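Local atomic coordinates of putative LacI-family transcriptional regulator (Bacteroides fragilis, PDB entry 3GBV), a protein that probably regulates transcription as a LacI-family DNA-binding protein, with a periplasmic-binding-protein-like domain that, as in relatives, may sense a small-molecule effector. Residues Y9-L14 and D267-R272; A64-Q69 and T87-E92; R126-L131 and R136-F141; D193-R196 and D200-H203. All blocks are in the same frame, centred on the assembly; numbering follows the deposited sequence.

Interaction 1: Y9-L14 and D267-R272; sequences YTFACL and DHLIFR
The first strand of the N-terminal Rossmann-like subdomain and the closing turn of the helix packed against its sheet meet here through two pairs of side chains, Tyr9 with Ile270 and Phe11 with Leu269. The fold is that of a type I periplasmic binding protein, and the pairing illustrates how strand residues two apart, on one face of a sheet, can receive neighbouring residues of a helix. Ile270 lies over one face of the Tyr9 ring in a CH-pi contact: CG1 is 3.7 Å from the ring centroid, 18° off the normal and displaced toward the CE2 side, where Ile270 CG1 to Tyr9 CE2 measures 3.5 Å. The arm is extended (chi2 178°), which carries CD1 on to the rim of the same ring, 3.6 Å from Tyr9 CD2. Phe11 is used differently. Its side chain and that of Leu269 approach from opposite directions, and Leu269 CD1 reaches the ring's edge, near its plane, at 3.5 Å from Phe11 CE1. Together the two segments bury 215 Å², and the contacts that carry it are apolar. Deeper along helix 254-270, Ile262, Leu265 and Cys266 also touch Phe11, while Pro96 lies beside Leu269. On its flanks strand 9-16 is bonded through its backbone to strand 43-50 at Ser44 and Asn46, and to strand 72-75 at Gly72.

Interaction 2: A64-Q69 and T87-E92; sequences AVIEEQ and TDALNE
Ile66, near the end of helix 55-66, meets Ala89 and Leu90 of helix 84-93, and the two helices are successive connections of the beta-alpha-beta type in the Rossmann-like N-terminal sheet. Helix 55-66 leads into strand 72-75 and helix 84-93 leads out of it, so the contact joins consecutive crossover helices side by side. The pair serves as a worked example of how a single branched residue can link two such helices.

Across the contact the interactions are apolar. Ile66 directs its CB toward the other helix and uses its longer branch, with CG1 set opposite its own carbonyl carbon (chi1 -69°) and CD1 extended beyond. The terminal carbon meets the small methyl of Ala89, and the middle of the branch faces Leu90: Ile66 CG1 lies 4.1 Å from Leu90 CD2, the two side chains passing at a slant. The two segments bury 126 Å² between them. Phe86 and Leu93, one turn away on either side along helix 84-93, also touch Ile66, and Leu90 is backed by Tyr97 and Ile95.

Backbone hydrogen bonds run within each segment, and the polar side chains look elsewhere: Asp88 forms a salt bridge with Lys84. Behind Ile66 the chain closes a type I beta turn, with Gln69 N donating to Ile66 O at 3.1 Å, and Gln69 then leaves helical geometry with positive phi. Helix 84-93 continues past the contact, Asn91 N bonding to Thr87 O at 3.0 Å. The tightest point between the helices is Ile66 CD1 against Ala89 CB, 3.3 Å apart, closer than an ordinary van der Waals contact.

Interaction 3: R126-L131 and R136-F141; sequences RMLMLL and REIVIF
Neither a ring nor any other flat group takes part where Leu128 and Met129 of helix 117-131 meet Ile138 of strand 137-144; there are no faces or edges to match, and the fit depends on branching and bending of aliphatic chains. Ile138 serves both helix residues with different atoms. Ile138 CB faces Leu128 CD2 at 4.1 Å, a relaxed distance, the two side chains slanting past one another. Its CG2 methyl meets the end of Met129, modelled as selenomethionine, more tightly: Met129 CE to Ile138 CG2 is 3.5 Å, and these side chains cross at about a right angle. Rotation explains the split. Ile138 has CG1 tucked between the backbone N and the carbonyl carbon (chi1 57°), which swings CG2 to the side opposite the carbonyl carbon. Met129 in turn is bent at chi2 (-57°) and again at chi3, a folded course that brings CE back to the strand although its CB does not aim there. All three residues are buried, and Phe161 and Met165 of helix 152-168 and Ile174 of strand 173-180 add to the apolar surroundings. Elsewhere on helix 117-131, Met127 packs on Met127 of the second subunit. A helix entering from the N-terminal sheet and laid on strand 137-144, the first in chain order of the second sheet, fits the interleaved two-subdomain fold of type I periplasmic binding proteins.

Interaction 4: D193-R196 and D200-H203; sequences DFFR and DVKH
Phe194 and Phe195, consecutive residues of helix 187-197, both touch one methyl of Val201, and the fit is closer on the first ring. Val201 CG1 stands 3.6 Å from Phe194 CE2 and 3.8 Å from Phe194 CZ, whereas Phe195 CE2 is 4.1 Å from the same carbon. The rings also brace each other: Phe194 CD2 sits 3.8 Å above the plane of the Phe195 ring, displaced toward its rim, while Phe195 CE2 lies in the plane of the Phe194 ring, at its edge. Phe194 CG stands opposite its own backbone N (chi1 174°) and Phe195 CG beside its own (chi1 -78°), which turns both rings toward Val201. Both phenylalanines and Val201 are buried, and Phe226 and Val139 close further on Val201. The segments belong to a beta-alpha-beta crossover of the C-terminal sheet, in which helix 187-197 bridges strand 173-180 and strand 203-206; Phe194 accordingly packs on Leu175, Leu177 and Val139 of the strands beneath. The outer side of the helix is of another character. Asp193 and Arg196 are exposed and pair with each other rather than with the loop, Arg196 NH1 to Asp193 OD1 being 2.8 Å, with the carboxylate oxygen in the guanidinium plane. On the loop, Asp200 and Lys202 direct their CB atoms away from the helix, and Lys202 NZ makes a long, weak ion pair with Asp225.

How the interactions relate
The four contacts fall into two pairs, one in each subdomain. Interactions 1 and 2, with centres about 14 Å apart, meet at strand 9-16: Ala12 CB packs on Val65 CG1 at 3.6 Å. While helix 254-270 takes Tyr9 and Phe11, helix 55-66 meets Ala12, with Leu14 also touching Val65. Interactions 3 and 4, with centres about 13 Å apart, meet at strand 137-144, where Val139 N and His203 O probably hydrogen bond at 3.2 Å and Val139 CG2 touches Phe194 CZ at 3.7 Å. Between the pairs the centres are 42 to 49 Å apart. Along the chain, interaction 1 encloses the other three. In relatives, effectors bind in the cleft between the two subdomains.

Interaction 1: Y9-L14 and D267-R272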
loop_
_atom_site.group_PDB
_atom_site.type_symbol
_atom_site.label_atom_id
_atom_site.label_comp_id
_atom_site.label_asym_id
_atom_site.label_seq_id
_atom_site.Cartn_x
_atom_site.Cartn_y
_atom_site.Cartn_z
ATOM N N TYR A 9 7.321 -5.860 33.367
ATOM C CA TYR A 9 8.184 -5.406 32.285
ATOM C C TYR A 9 7.725 -4.004 31.918
ATOM O O TYR A 9 6.533 -3.769 31.705
ATOM C CB TYR A 9 8.063 -6.327 31.070
ATOM C CG TYR A 9 8.892 -7.584 31.170
ATOM C CD1 TYR A 9 10.287 -7.530 31.137
ATOM C CD2 TYR A 9 8.282 -8.829 31.296
ATOM C CE1 TYR A 9 11.056 -8.698 31.229
ATOM C CE2 TYR A 9 9.034 -9.997 31.390
ATOM C CZ TYR A 9 10.416 -9.930 31.356
ATOM O OH TYR A 9 11.150 -11.096 31.456
ATOM N N THR A 10 8.673 -3.076 31.855
ATOM C CA THR A 10 8.357 -1.692 31.531
ATOM C C THR A 10 9.148 -1.190 30.329
ATOM O O THR A 10 10.377 -1.182 30.346
ATOM C CB THR A 10 8.639 -0.775 32.745
ATOM O OG1 THR A 10 7.928 -1.272 33.888
ATOM C CG2 THR A 10 8.177 0.650 32.463
ATOM N N PHE A 11 8.434 -0.785 29.282
ATOM C CA PHE A 11 9.070 -0.276 28.074
ATOM C C PHE A 11 8.799 1.212 27.974
ATOM O O PHE A 11 7.652 1.630 27.830
ATOM C CB PHE A 11 8.520 -0.971 26.826
ATOM C CG PHE A 11 8.647 -2.470 26.850
ATOM C CD1 PHE A 11 9.848 -3.080 27.209
ATOM C CD2 PHE A 11 7.570 -3.271 26.482
ATOM C CE1 PHE A 11 9.974 -4.467 27.198
ATOM C CE2 PHE A 11 7.683 -4.655 26.466
ATOM C CZ PHE A 11 8.890 -5.258 26.825
ATOM N N ALA A 12 9.854 2.015 28.062
ATOM C CA ALA A 12 9.692 3.463 27.979
ATOM C C ALA A 12 9.679 3.901 26.514
ATOM O O ALA A 12 10.615 3.615 25.767
ATOM C CB ALA A 12 10.826 4.158 28.734
ATOM N N CYS A 13 8.621 4.590 26.106
ATOM C CA CYS A 13 8.508 5.062 24.728
ATOM C C CYS A 13 8.626 6.581 24.703
ATOM O O CYS A 13 7.732 7.287 25.163
ATOM C CB CYS A 13 7.165 4.631 24.130
ATOM S SG CYS A 13 6.791 2.865 24.364
ATOM N N LEU A 14 9.732 7.080 24.164
ATOM C CA LEU A 14 9.966 8.519 24.111
ATOM C C LEU A 14 9.636 9.073 22.729
ATOM O O LEU A 14 10.318 8.782 21.745
ATOM C CB LEU A 14 11.424 8.806 24.480
ATOM C CG LEU A 14 11.832 10.250 24.773
ATOM C CD1 LEU A 14 10.993 10.800 25.922
ATOM C CD2 LEU A 14 13.328 10.296 25.115
ATOM N N ASP A 267 10.006 -10.051 22.498
ATOM C CA ASP A 267 10.706 -11.278 22.170
ATOM C C ASP A 267 12.218 -11.224 22.346
ATOM O O ASP A 267 12.884 -12.253 22.290
ATOM C CB ASP A 267 10.312 -11.776 20.769
ATOM C CG ASP A 267 10.358 -10.699 19.731
ATOM O OD1 ASP A 267 9.815 -10.929 18.624
ATOM O OD2 ASP A 267 10.939 -9.631 20.019
ATOM N N HIS A 268 12.762 -10.037 22.585
ATOM C CA HIS A 268 14.196 -9.925 22.810
ATOM C C HIS A 268 14.485 -10.091 24.293
ATOM O O HIS A 268 15.374 -10.844 24.686
ATOM C CB HIS A 268 14.724 -8.567 22.357
ATOM C CG HIS A 268 16.152 -8.322 22.736
ATOM N ND1 HIS A 268 17.193 -9.080 22.244
ATOM C CD2 HIS A 268 16.711 -7.411 23.567
ATOM C CE1 HIS A 268 18.332 -8.645 22.754
ATOM N NE2 HIS A 268 18.067 -7.634 23.560
ATOM N N LEU A 269 13.722 -9.376 25.112
ATOM C CA LEU A 269 13.884 -9.406 26.560
ATOM C C LEU A 269 13.164 -10.582 27.202
ATOM O O LEU A 269 13.720 -11.256 28.064
ATOM C CB LEU A 269 13.369 -8.095 27.165
ATOM C CG LEU A 269 14.125 -6.828 26.738
ATOM C CD1 LEU A 269 13.294 -5.582 27.042
ATOM C CD2 LEU A 269 15.468 -6.775 27.447
ATOM N N ILE A 270 11.932 -10.831 26.769
ATOM C CA ILE A 270 11.126 -11.916 27.321
ATOM C C ILE A 270 11.355 -13.267 26.643
ATOM O O ILE A 270 11.719 -14.237 27.300
ATOM C CB ILE A 270 9.615 -11.578 27.247
ATOM C CG1 ILE A 270 9.356 -10.199 27.867
ATOM C CG2 ILE A 270 8.809 -12.643 27.990
ATOM C CD1 ILE A 270 7.903 -9.747 27.807
ATOM N N PHE A 271 11.146 -13.331 25.333
ATOM C CA PHE A 271 11.318 -14.578 24.591
ATOM C C PHE A 271 12.764 -14.905 24.231
ATOM O O PHE A 271 13.022 -15.909 23.568
ATOM C CB PHE A 271 10.486 -14.543 23.308
ATOM C CG PHE A 271 9.008 -14.619 23.544
ATOM C CD1 PHE A 271 8.295 -15.754 23.177
ATOM C CD2 PHE A 271 8.328 -13.565 24.147
ATOM C CE1 PHE A 271 6.922 -15.843 23.409
ATOM C CE2 PHE A 271 6.958 -13.646 24.383
ATOM C CZ PHE A 271 6.257 -14.788 24.011
ATOM N N ARG A 272 13.698 -14.062 24.660
ATOM C CA ARG A 272 15.113 -14.276 24.369
ATOM C C ARG A 272 15.304 -14.664 22.896
ATOM O O ARG A 272 16.076 -15.567 22.579
ATOM C CB ARG A 272 15.680 -15.381 25.273
ATOM C CG ARG A 272 15.642 -15.089 26.777
ATOM C CD ARG A 272 16.514 -13.895 27.138
ATOM N NE ARG A 272 16.605 -13.642 28.579
ATOM C CZ ARG A 272 17.250 -14.419 29.445
ATOM N NH1 ARG A 272 17.864 -15.518 29.036
ATOM N NH2 ARG A 272 17.309 -14.081 30.723
#

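Interaction 2: A64-Q69 and T87-E92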
loop_
_atom_site.group_PDB
_atom_site.type_symbol
_atom_site.label_atom_id
_atom_site.label_comp_id
_atom_site.label_asym_id
_atom_site.label_seq_id
_atom_site.Cartn_x
_atom_site.Cartn_y
_atom_site.Cartn_z
ATOM N N ALA A 64 14.962 11.520 33.230
ATOM C CA ALA A 64 13.861 10.989 34.018
ATOM C C ALA A 64 13.561 9.575 33.536
ATOM O O ALA A 64 13.296 8.685 34.339
ATOM C CB ALA A 64 12.626 11.873 33.874
ATOM N N VAL A 65 13.612 9.374 32.220
ATOM C CA VAL A 65 13.358 8.056 31.642
ATOM C C VAL A 65 14.418 7.070 32.102
ATOM O O VAL A 65 14.106 5.963 32.537
ATOM C CB VAL A 65 13.373 8.087 30.099
ATOM C CG1 VAL A 65 13.234 6.669 29.549
ATOM C CG2 VAL A 65 12.241 8.955 29.586
ATOM N N ILE A 66 15.676 7.475 31.994
ATOM C CA ILE A 66 16.778 6.622 32.414
ATOM C C ILE A 66 16.637 6.303 33.901
ATOM O O ILE A 66 16.883 5.176 34.333
ATOM C CB ILE A 66 18.139 7.314 32.163
ATOM C CG1 ILE A 66 18.395 7.406 30.659
ATOM C CG2 ILE A 66 19.258 6.545 32.842
ATOM C CD1 ILE A 66 19.617 8.212 30.291
ATOM N N GLU A 67 16.223 7.297 34.678
ATOM C CA GLU A 67 16.063 7.114 36.113
ATOM C C GLU A 67 14.842 6.285 36.508
ATOM O O GLU A 67 14.634 5.997 37.683
ATOM C CB GLU A 67 16.059 8.477 36.811
ATOM C CG GLU A 67 17.471 8.997 37.073
ATOM C CD GLU A 67 17.504 10.459 37.468
ATOM O OE1 GLU A 67 16.513 10.938 38.059
ATOM O OE2 GLU A 67 18.528 11.125 37.199
ATOM N N GLU A 68 14.040 5.895 35.523
ATOM C CA GLU A 68 12.873 5.061 35.789
ATOM C C GLU A 68 13.300 3.600 35.703
ATOM O O GLU A 68 12.523 2.700 36.011
ATOM C CB GLU A 68 11.758 5.350 34.783
ATOM C CG GLU A 68 10.896 6.541 35.167
ATOM C CD GLU A 68 10.165 7.160 33.987
ATOM O OE1 GLU A 68 8.914 7.193 34.007
ATOM O OE2 GLU A 68 10.838 7.626 33.040
ATOM N N GLN A 69 14.543 3.376 35.283
ATOM C CA GLN A 69 15.104 2.030 35.161
ATOM C C GLN A 69 14.240 1.107 34.291
ATOM O O GLN A 69 13.820 0.043 34.735
ATOM C CB GLN A 69 15.252 1.400 36.552
ATOM C CG GLN A 69 15.769 2.346 37.635
ATOM C CD GLN A 69 15.693 1.732 39.026
ATOM O OE1 GLN A 69 16.412 0.784 39.340
ATOM N NE2 GLN A 69 14.810 2.266 39.863
ATOM N N THR A 87 21.674 7.951 24.560
ATOM C CA THR A 87 22.067 6.644 24.052
ATOM C C THR A 87 23.316 6.071 24.728
ATOM O O THR A 87 23.418 4.858 24.902
ATOM C CB THR A 87 22.280 6.700 22.525
ATOM O OG1 THR A 87 23.211 7.743 22.209
ATOM C CG2 THR A 87 20.944 6.976 21.810
ATOM N N ASP A 88 24.270 6.927 25.095
ATOM C CA ASP A 88 25.468 6.433 25.780
ATOM C C ASP A 88 25.056 5.879 27.141
ATOM O O ASP A 88 25.553 4.842 27.591
ATOM C CB ASP A 88 26.503 7.546 25.987
ATOM C CG ASP A 88 27.338 7.806 24.751
ATOM O OD1 ASP A 88 27.470 6.888 23.914
ATOM O OD2 ASP A 88 27.880 8.925 24.627
ATOM N N ALA A 89 24.128 6.578 27.785
ATOM C CA ALA A 89 23.638 6.172 29.093
ATOM C C ALA A 89 22.852 4.868 29.010
ATOM O O ALA A 89 22.920 4.046 29.919
ATOM C CB ALA A 89 22.766 7.279 29.690
ATOM N N LEU A 90 22.100 4.678 27.929
ATOM C CA LEU A 90 21.332 3.453 27.772
ATOM C C LEU A 90 22.274 2.272 27.541
ATOM O O LEU A 90 22.093 1.205 28.128
ATOM C CB LEU A 90 20.333 3.578 26.611
ATOM C CG LEU A 90 19.148 4.545 26.797
ATOM C CD1 LEU A 90 18.243 4.474 25.572
ATOM C CD2 LEU A 90 18.356 4.203 28.058
ATOM N N ASN A 91 23.280 2.457 26.689
ATOM C CA ASN A 91 24.232 1.382 26.427
ATOM C C ASN A 91 24.974 1.058 27.714
ATOM O O ASN A 91 25.113 -0.104 28.095
ATOM C CB ASN A 91 25.247 1.781 25.353
ATOM C CG ASN A 91 24.622 1.923 23.979
ATOM O OD1 ASN A 91 23.853 1.073 23.543
ATOM N ND2 ASN A 91 24.969 2.995 23.280
ATOM N N GLU A 92 25.444 2.099 28.388
ATOM C CA GLU A 92 26.178 1.918 29.626
ATOM C C GLU A 92 25.370 1.128 30.654
ATOM O O GLU A 92 25.927 0.346 31.420
ATOM C CB GLU A 92 26.596 3.279 30.201
ATOM C CG GLU A 92 27.123 3.192 31.626
ATOM C CD GLU A 92 28.042 4.339 31.987
ATOM O OE1 GLU A 92 29.142 4.419 31.391
ATOM O OE2 GLU A 92 27.667 5.156 32.863
#

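Interaction 3: R126-L131 and R136-F141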
loop_
_atom_site.group_PDB
_atom_site.type_symbol
_atom_site.label_atom_id
_atom_site.label_comp_id
_atom_site.label_asym_id
_atom_site.label_seq_id
_atom_site.Cartn_x
_atom_site.Cartn_y
_atom_site.Cartn_z
ATOM N N ARG A 126 9.886 10.508 -8.413
ATOM C CA ARG A 126 9.276 9.848 -9.566
ATOM C C ARG A 126 7.810 10.242 -9.670
ATOM O O ARG A 126 7.341 10.661 -10.727
ATOM C CB ARG A 126 9.383 8.319 -9.419
ATOM C CG ARG A 126 8.431 7.492 -10.303
ATOM C CD ARG A 126 8.705 7.683 -11.774
ATOM N NE ARG A 126 7.748 6.967 -12.626
ATOM C CZ ARG A 126 7.685 5.642 -12.764
ATOM N NH1 ARG A 126 8.521 4.850 -12.105
ATOM N NH2 ARG A 126 6.790 5.104 -13.584
HETATM N N MSE A 127 7.088 10.121 -8.563
HETATM C CA MSE A 127 5.657 10.440 -8.553
HETATM C C MSE A 127 5.364 11.911 -8.829
HETATM O O MSE A 127 4.378 12.235 -9.494
HETATM C CB MSE A 127 5.010 10.043 -7.215
HETATM C CG MSE A 127 5.111 8.559 -6.860
HETATM SE SE MSE A 127 4.383 7.466 -8.305
HETATM C CE MSE A 127 2.456 7.996 -8.332
ATOM N N LEU A 128 6.203 12.800 -8.309
ATOM C CA LEU A 128 6.004 14.225 -8.528
ATOM C C LEU A 128 6.199 14.582 -10.002
ATOM O O LEU A 128 5.464 15.403 -10.562
ATOM C CB LEU A 128 6.974 15.052 -7.689
ATOM C CG LEU A 128 6.783 16.563 -7.859
ATOM C CD1 LEU A 128 5.534 16.989 -7.106
ATOM C CD2 LEU A 128 7.996 17.314 -7.341
HETATM N N MSE A 129 7.192 13.961 -10.625
HETATM C CA MSE A 129 7.493 14.225 -12.028
HETATM C C MSE A 129 6.460 13.667 -13.000
HETATM O O MSE A 129 6.421 14.066 -14.161
HETATM C CB MSE A 129 8.884 13.690 -12.368
HETATM C CG MSE A 129 9.972 14.467 -11.669
HETATM SE SE MSE A 129 9.780 16.383 -12.166
HETATM C CE MSE A 129 9.012 17.233 -10.631
ATOM N N LEU A 130 5.650 12.725 -12.527
ATOM C CA LEU A 130 4.582 12.130 -13.332
ATOM C C LEU A 130 3.504 13.214 -13.410
ATOM O O LEU A 130 2.751 13.313 -14.378
ATOM C CB LEU A 130 3.997 10.896 -12.626
ATOM C CG LEU A 130 2.701 10.322 -13.233
ATOM C CD1 LEU A 130 3.034 9.589 -14.527
ATOM C CD2 LEU A 130 2.014 9.368 -12.248
ATOM N N LEU A 131 3.465 14.015 -12.351
ATOM C CA LEU A 131 2.530 15.116 -12.168
ATOM C C LEU A 131 3.016 16.398 -12.856
ATOM O O LEU A 131 2.237 17.107 -13.494
ATOM C CB LEU A 131 2.395 15.384 -10.669
ATOM C CG LEU A 131 1.058 15.503 -9.955
ATOM C CD1 LEU A 131 0.233 14.255 -10.146
ATOM C CD2 LEU A 131 1.330 15.731 -8.485
ATOM N N ARG A 136 8.963 23.759 -15.475
ATOM C CA ARG A 136 10.300 24.317 -15.376
ATOM C C ARG A 136 10.805 24.337 -13.933
ATOM O O ARG A 136 12.014 24.281 -13.684
ATOM C CB ARG A 136 10.313 25.729 -15.971
ATOM C CG ARG A 136 9.988 25.785 -17.470
ATOM C CD ARG A 136 11.173 25.371 -18.350
ATOM N NE ARG A 136 11.529 23.951 -18.243
ATOM C CZ ARG A 136 10.947 22.959 -18.921
ATOM N NH1 ARG A 136 9.960 23.206 -19.773
ATOM N NH2 ARG A 136 11.360 21.709 -18.748
ATOM N N GLU A 137 9.881 24.409 -12.982
ATOM C CA GLU A 137 10.265 24.437 -11.577
ATOM C C GLU A 137 9.276 23.701 -10.698
ATOM O O GLU A 137 8.121 23.503 -11.066
ATOM C CB GLU A 137 10.348 25.876 -11.062
ATOM C CG GLU A 137 11.308 26.783 -11.785
ATOM C CD GLU A 137 11.227 28.211 -11.278
ATOM O OE1 GLU A 137 10.160 28.841 -11.439
ATOM O OE2 GLU A 137 12.224 28.706 -10.711
ATOM N N ILE A 138 9.748 23.309 -9.523
ATOM C CA ILE A 138 8.918 22.644 -8.528
ATOM C C ILE A 138 9.442 23.174 -7.209
ATOM O O ILE A 138 10.520 23.780 -7.162
ATOM C CB ILE A 138 9.042 21.095 -8.598
ATOM C CG1 ILE A 138 10.500 20.650 -8.427
ATOM C CG2 ILE A 138 8.506 20.598 -9.929
ATOM C CD1 ILE A 138 10.945 20.494 -6.979
ATOM N N VAL A 139 8.697 22.981 -6.134
ATOM C CA VAL A 139 9.159 23.490 -4.858
ATOM C C VAL A 139 9.009 22.506 -3.718
ATOM O O VAL A 139 8.042 21.750 -3.651
ATOM C CB VAL A 139 8.426 24.797 -4.485
ATOM C CG1 VAL A 139 6.924 24.554 -4.433
ATOM C CG2 VAL A 139 8.940 25.325 -3.148
ATOM N N ILE A 140 9.995 22.519 -2.832
ATOM C CA ILE A 140 9.991 21.683 -1.647
ATOM C C ILE A 140 9.514 22.579 -0.511
ATOM O O ILE A 140 10.041 23.677 -0.328
ATOM C CB ILE A 140 11.406 21.199 -1.279
ATOM C CG1 ILE A 140 11.959 20.292 -2.378
ATOM C CG2 ILE A 140 11.364 20.491 0.072
ATOM C CD1 ILE A 140 13.412 19.954 -2.203
ATOM N N PHE A 141 8.524 22.114 0.245
ATOM C CA PHE A 141 7.999 22.867 1.374
ATOM C C PHE A 141 8.547 22.277 2.671
ATOM O O PHE A 141 8.487 21.057 2.887
ATOM C CB PHE A 141 6.472 22.793 1.408
ATOM C CG PHE A 141 5.799 23.528 0.289
ATOM C CD1 PHE A 141 5.692 24.921 0.316
ATOM C CD2 PHE A 141 5.271 22.834 -0.797
ATOM C CE1 PHE A 141 5.068 25.613 -0.726
ATOM C CE2 PHE A 141 4.646 23.514 -1.843
ATOM C CZ PHE A 141 4.544 24.905 -1.808
#

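Interaction 4: D193-R196 and D200-H203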
loop_
_atom_site.group_PDB
_atom_site.type_symbol
_atom_site.label_atom_id
_atom_site.label_comp_id
_atom_site.label_asym_id
_atom_site.label_seq_id
_atom_site.Cartn_x
_atom_site.Cartn_y
_atom_site.Cartn_z
ATOM N N ASP A 193 3.843 35.495 -0.169
ATOM C CA ASP A 193 5.031 36.043 -0.805
ATOM C C ASP A 193 5.593 35.072 -1.836
ATOM O O ASP A 193 5.911 35.470 -2.953
ATOM C CB ASP A 193 6.104 36.385 0.241
ATOM C CG ASP A 193 5.706 37.568 1.129
ATOM O OD1 ASP A 193 5.198 38.574 0.588
ATOM O OD2 ASP A 193 5.906 37.503 2.363
ATOM N N PHE A 194 5.691 33.794 -1.473
ATOM C CA PHE A 194 6.223 32.789 -2.389
ATOM C C PHE A 194 5.428 32.690 -3.684
ATOM O O PHE A 194 5.991 32.774 -4.773
ATOM C CB PHE A 194 6.257 31.404 -1.723
ATOM C CG PHE A 194 6.650 30.295 -2.664
ATOM C CD1 PHE A 194 7.983 30.096 -3.005
ATOM C CD2 PHE A 194 5.679 29.494 -3.264
ATOM C CE1 PHE A 194 8.345 29.120 -3.935
ATOM C CE2 PHE A 194 6.029 28.516 -4.196
ATOM C CZ PHE A 194 7.364 28.328 -4.534
ATOM N N PHE A 195 4.119 32.504 -3.569
ATOM C CA PHE A 195 3.288 32.375 -4.756
ATOM C C PHE A 195 3.216 33.674 -5.541
ATOM O O PHE A 195 2.910 33.672 -6.735
ATOM C CB PHE A 195 1.893 31.895 -4.367
ATOM C CG PHE A 195 1.827 30.423 -4.086
ATOM C CD1 PHE A 195 1.330 29.950 -2.878
ATOM C CD2 PHE A 195 2.268 29.505 -5.037
ATOM C CE1 PHE A 195 1.276 28.580 -2.616
ATOM C CE2 PHE A 195 2.218 28.132 -4.784
ATOM C CZ PHE A 195 1.719 27.671 -3.572
ATOM N N ARG A 196 3.513 34.780 -4.864
ATOM C CA ARG A 196 3.509 36.090 -5.500
ATOM C C ARG A 196 4.757 36.202 -6.356
ATOM O O ARG A 196 4.692 36.551 -7.534
ATOM C CB ARG A 196 3.518 37.190 -4.441
ATOM C CG ARG A 196 3.753 38.587 -4.992
ATOM C CD ARG A 196 3.623 39.624 -3.892
ATOM N NE ARG A 196 2.309 39.561 -3.261
ATOM C CZ ARG A 196 2.103 39.284 -1.977
ATOM N NH1 ARG A 196 3.131 39.046 -1.170
ATOM N NH2 ARG A 196 0.865 39.230 -1.504
ATOM N N ASP A 200 4.219 31.179 -11.340
ATOM C CA ASP A 200 4.247 30.072 -12.290
ATOM C C ASP A 200 4.378 28.660 -11.712
ATOM O O ASP A 200 3.889 27.706 -12.315
ATOM C CB ASP A 200 5.365 30.313 -13.309
ATOM C CG ASP A 200 4.968 31.305 -14.389
ATOM O OD1 ASP A 200 4.111 32.178 -14.126
ATOM O OD2 ASP A 200 5.523 31.216 -15.506
ATOM N N VAL A 201 5.039 28.515 -10.566
ATOM C CA VAL A 201 5.207 27.194 -9.959
ATOM C C VAL A 201 3.842 26.508 -9.784
ATOM O O VAL A 201 2.917 27.084 -9.209
ATOM C CB VAL A 201 5.938 27.302 -8.588
ATOM C CG1 VAL A 201 5.126 28.140 -7.628
ATOM C CG2 VAL A 201 6.185 25.917 -8.005
ATOM N N LYS A 202 3.720 25.279 -10.285
ATOM C CA LYS A 202 2.454 24.548 -10.204
ATOM C C LYS A 202 2.478 23.244 -9.397
ATOM O O LYS A 202 1.422 22.711 -9.040
ATOM C CB LYS A 202 1.943 24.259 -11.619
ATOM C CG LYS A 202 1.799 25.515 -12.469
ATOM C CD LYS A 202 1.595 25.206 -13.944
ATOM C CE LYS A 202 0.142 24.947 -14.274
ATOM N NZ LYS A 202 -0.431 23.832 -13.467
ATOM N N HIS A 203 3.668 22.726 -9.110
ATOM C CA HIS A 203 3.769 21.490 -8.343
ATOM C C HIS A 203 4.753 21.580 -7.181
ATOM O O HIS A 203 5.801 22.218 -7.296
ATOM C CB HIS A 203 4.134 20.336 -9.272
ATOM C CG HIS A 203 3.065 20.022 -10.270
ATOM N ND1 HIS A 203 3.179 20.333 -11.608
ATOM C CD2 HIS A 203 1.839 19.469 -10.114
ATOM C CE1 HIS A 203 2.068 19.984 -12.233
ATOM N NE2 HIS A 203 1.238 19.459 -11.349
#